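Local coordinates for protein NADPH-flavin oxidoreductase (Helicobacter pylori, PDB 2H0U) that binds FMN and probably uses NAD(P)H to reduce flavins or nitro compounds, at residues K140-Q145 with V188-C193. Numbering follows the deposited sequence.
With FMN (flavin mononucleotide), chain B.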
# COMPACT_ATOMS: atom_id res chain seq x y z
N LYS A 140 -3.51 -0.04 5.89
CA LYS A 140 -3.10 -0.71 4.64
C LYS A 140 -3.66 -0.01 3.38
O LYS A 140 -2.95 0.12 2.36
CB LYS A 140 -3.54 -2.20 4.68
CG LYS A 140 -2.73 -3.05 5.70
CD LYS A 140 -3.30 -4.51 5.76
CE LYS A 140 -2.81 -5.14 7.08
NZ LYS A 140 -3.07 -6.65 7.01
N GLN A 141 -4.93 0.40 3.44
CA GLN A 141 -5.56 1.05 2.29
C GLN A 141 -4.80 2.36 2.00
O GLN A 141 -4.57 2.69 0.83
CB GLN A 141 -7.06 1.37 2.54
CG GLN A 141 -7.88 0.19 3.20
CD GLN A 141 -7.74 -1.13 2.45
OE1 GLN A 141 -7.93 -1.19 1.24
NE2 GLN A 141 -7.42 -2.19 3.18
N THR A 142 -4.42 3.09 3.04
CA THR A 142 -3.66 4.32 2.83
C THR A 142 -2.29 4.09 2.21
O THR A 142 -1.72 5.00 1.59
CB THR A 142 -3.42 5.17 4.13
OG1 THR A 142 -2.57 4.47 5.07
CG2 THR A 142 -4.74 5.59 4.78
N TYR A 143 -1.74 2.89 2.36
CA TYR A 143 -0.42 2.64 1.72
C TYR A 143 -0.61 2.58 0.20
O TYR A 143 0.28 2.97 -0.53
CB TYR A 143 0.26 1.38 2.26
CG TYR A 143 1.07 1.63 3.55
CD1 TYR A 143 0.45 2.17 4.68
CD2 TYR A 143 2.45 1.36 3.61
CE1 TYR A 143 1.17 2.44 5.89
CE2 TYR A 143 3.18 1.59 4.81
CZ TYR A 143 2.51 2.14 5.93
OH TYR A 143 3.15 2.41 7.10
N ILE A 144 -1.76 2.05 -0.26
CA ILE A 144 -2.11 2.11 -1.70
C ILE A 144 -2.19 3.58 -2.14
O ILE A 144 -1.63 3.98 -3.15
CB ILE A 144 -3.44 1.40 -2.02
CG1 ILE A 144 -3.37 -0.05 -1.57
CG2 ILE A 144 -3.79 1.53 -3.56
CD1 ILE A 144 -4.81 -0.78 -1.74
N GLN A 145 -2.90 4.37 -1.37
CA GLN A 145 -3.10 5.78 -1.70
C GLN A 145 -1.74 6.47 -1.82
O GLN A 145 -1.49 7.20 -2.77
CB GLN A 145 -3.92 6.43 -0.56
CG GLN A 145 -4.28 7.86 -0.76
CD GLN A 145 -5.13 8.39 0.38
OE1 GLN A 145 -4.78 8.27 1.56
NE2 GLN A 145 -6.26 8.94 0.03
N VAL A 188 -2.81 8.50 12.88
CA VAL A 188 -1.83 8.71 11.81
C VAL A 188 -1.39 7.36 11.28
O VAL A 188 -1.07 6.44 12.05
CB VAL A 188 -0.60 9.52 12.33
CG1 VAL A 188 0.52 9.60 11.26
CG2 VAL A 188 -1.03 10.96 12.76
N SER A 189 -1.35 7.26 9.95
CA SER A 189 -1.03 6.01 9.28
C SER A 189 0.41 5.96 8.78
O SER A 189 1.17 5.04 9.12
CB SER A 189 -2.04 5.74 8.12
OG SER A 189 -1.62 4.59 7.39
N VAL A 190 0.81 6.98 8.02
CA VAL A 190 2.14 7.01 7.39
C VAL A 190 2.33 8.44 6.87
O VAL A 190 1.36 9.23 6.90
CB VAL A 190 2.28 5.92 6.28
CG1 VAL A 190 1.30 6.17 5.09
CG2 VAL A 190 3.75 5.69 5.85
N MSE A 191 3.55 8.80 6.49
CA MSE A 191 3.78 10.10 5.86
C MSE A 191 4.57 9.93 4.56
O MSE A 191 5.11 8.86 4.29
CB MSE A 191 4.51 11.05 6.81
CG MSE A 191 3.89 11.16 8.19
SE MSE A 191 4.99 12.37 9.27
CE MSE A 191 4.00 12.12 10.95
N ALA A 192 4.59 10.96 3.74
CA ALA A 192 5.47 11.00 2.58
C ALA A 192 5.80 12.44 2.31
O ALA A 192 4.99 13.34 2.56
CB ALA A 192 4.84 10.35 1.34
N CYS A 193 6.99 12.67 1.77
CA CYS A 193 7.32 14.00 1.27
C CYS A 193 7.53 13.95 -0.21
O CYS A 193 7.82 12.89 -0.78
CB CYS A 193 8.54 14.56 1.98
SG CYS A 193 10.06 13.69 1.72
N1 FMN B . -13.27 -6.33 -5.12
C2 FMN B . -13.86 -7.58 -5.12
O2 FMN B . -14.79 -7.79 -5.89
N3 FMN B . -13.46 -8.57 -4.26
C4 FMN B . -12.47 -8.31 -3.35
O4 FMN B . -12.01 -9.24 -2.68
C4A FMN B . -11.89 -7.03 -3.32
N5 FMN B . -10.89 -6.75 -2.42
C5A FMN B . -10.23 -5.53 -2.43
C6 FMN B . -9.20 -5.33 -1.49
C7 FMN B . -8.54 -4.09 -1.50
C7M FMN B . -7.22 -4.01 -0.79
C8 FMN B . -8.92 -3.06 -2.38
C8M FMN B . -7.99 -1.85 -2.56
C9 FMN B . -9.94 -3.28 -3.29
C9A FMN B . -10.62 -4.51 -3.30
N10 FMN B . -11.67 -4.75 -4.19
C10 FMN B . -12.28 -6.03 -4.22
C1' FMN B . -12.16 -3.71 -5.16
C2' FMN B . -12.80 -2.50 -4.47
O2' FMN B . -14.17 -2.76 -4.32
C3' FMN B . -12.56 -1.29 -5.37
O3' FMN B . -11.18 -1.03 -5.48
C4' FMN B . -13.18 0.02 -4.89
O4' FMN B . -14.59 -0.13 -4.92
C5' FMN B . -12.78 1.26 -5.71
O5' FMN B . -13.20 1.03 -7.06
P FMN B . -12.12 1.07 -8.25
O1P FMN B . -11.02 0.12 -7.84
O2P FMN B . -12.85 0.59 -9.50
O3P FMN B . -11.60 2.47 -8.43
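Thr-142 and Ser-189 join their hydroxyls in a short hydrogen bond, Thr-142 OG1 to Ser-189 OG 2.5 Å, where helix 131-155 lies against strand 186-195 in the core of the alpha+beta fold of the nitroreductase family, whose antiparallel sheet the helix packs on. The strand carries a classic beta bulge here: Ser-189 and Val-190 both face Tyr-83 of strand 79-86. Two consecutive residues can therefore turn their side chains to the helix, one giving a polar contact and the other an apolar one. The helix and strand segments run nearly parallel, at 19°.

Beside the hydroxyl pair, the Tyr-143 ring meets Val-190 obliquely. Tyr-143 CE1 lies 3.7 Å from Val-190 CB, while Val-190 CG2 lies 3.6 Å from Tyr-143 OH. With CG1 between its backbone N and carbonyl carbon (chi1 64°), the beta-branched Val-190 presents both methyls, CG1 against the CD1-CE1 bond and CG2 near the phenol oxygen, and so follows the ring closely. Ser-189 OG, near the ring plane, sits at the edge, 3.8 Å from Tyr-143 CE1.

The next shell settles the polar atoms of this buried site. Ser-139, one helical turn earlier, hydrogen-bonds Thr-142 OG1 through its carbonyl O and Ser-189 OG through its own hydroxyl, so small hydroxyl residues form a linked cluster. Tyr-143 OH bonds to Glu-164 OE2, tying the ring to the FMN pocket, of which both residues are part.

The helix face turned from the strand meets the FMN gripped by the second subunit. Gln-141, its amide bonded to Ser-43 N through OE1 and to Glu-164 of the second subunit through NE2, brings OE1 to 3.5 Å from the flavin methyl C7M. Ile-144 offers a hydrocarbon tip to the neighbouring methyl, its CD1 lying 3.5 Å from FMN C8M.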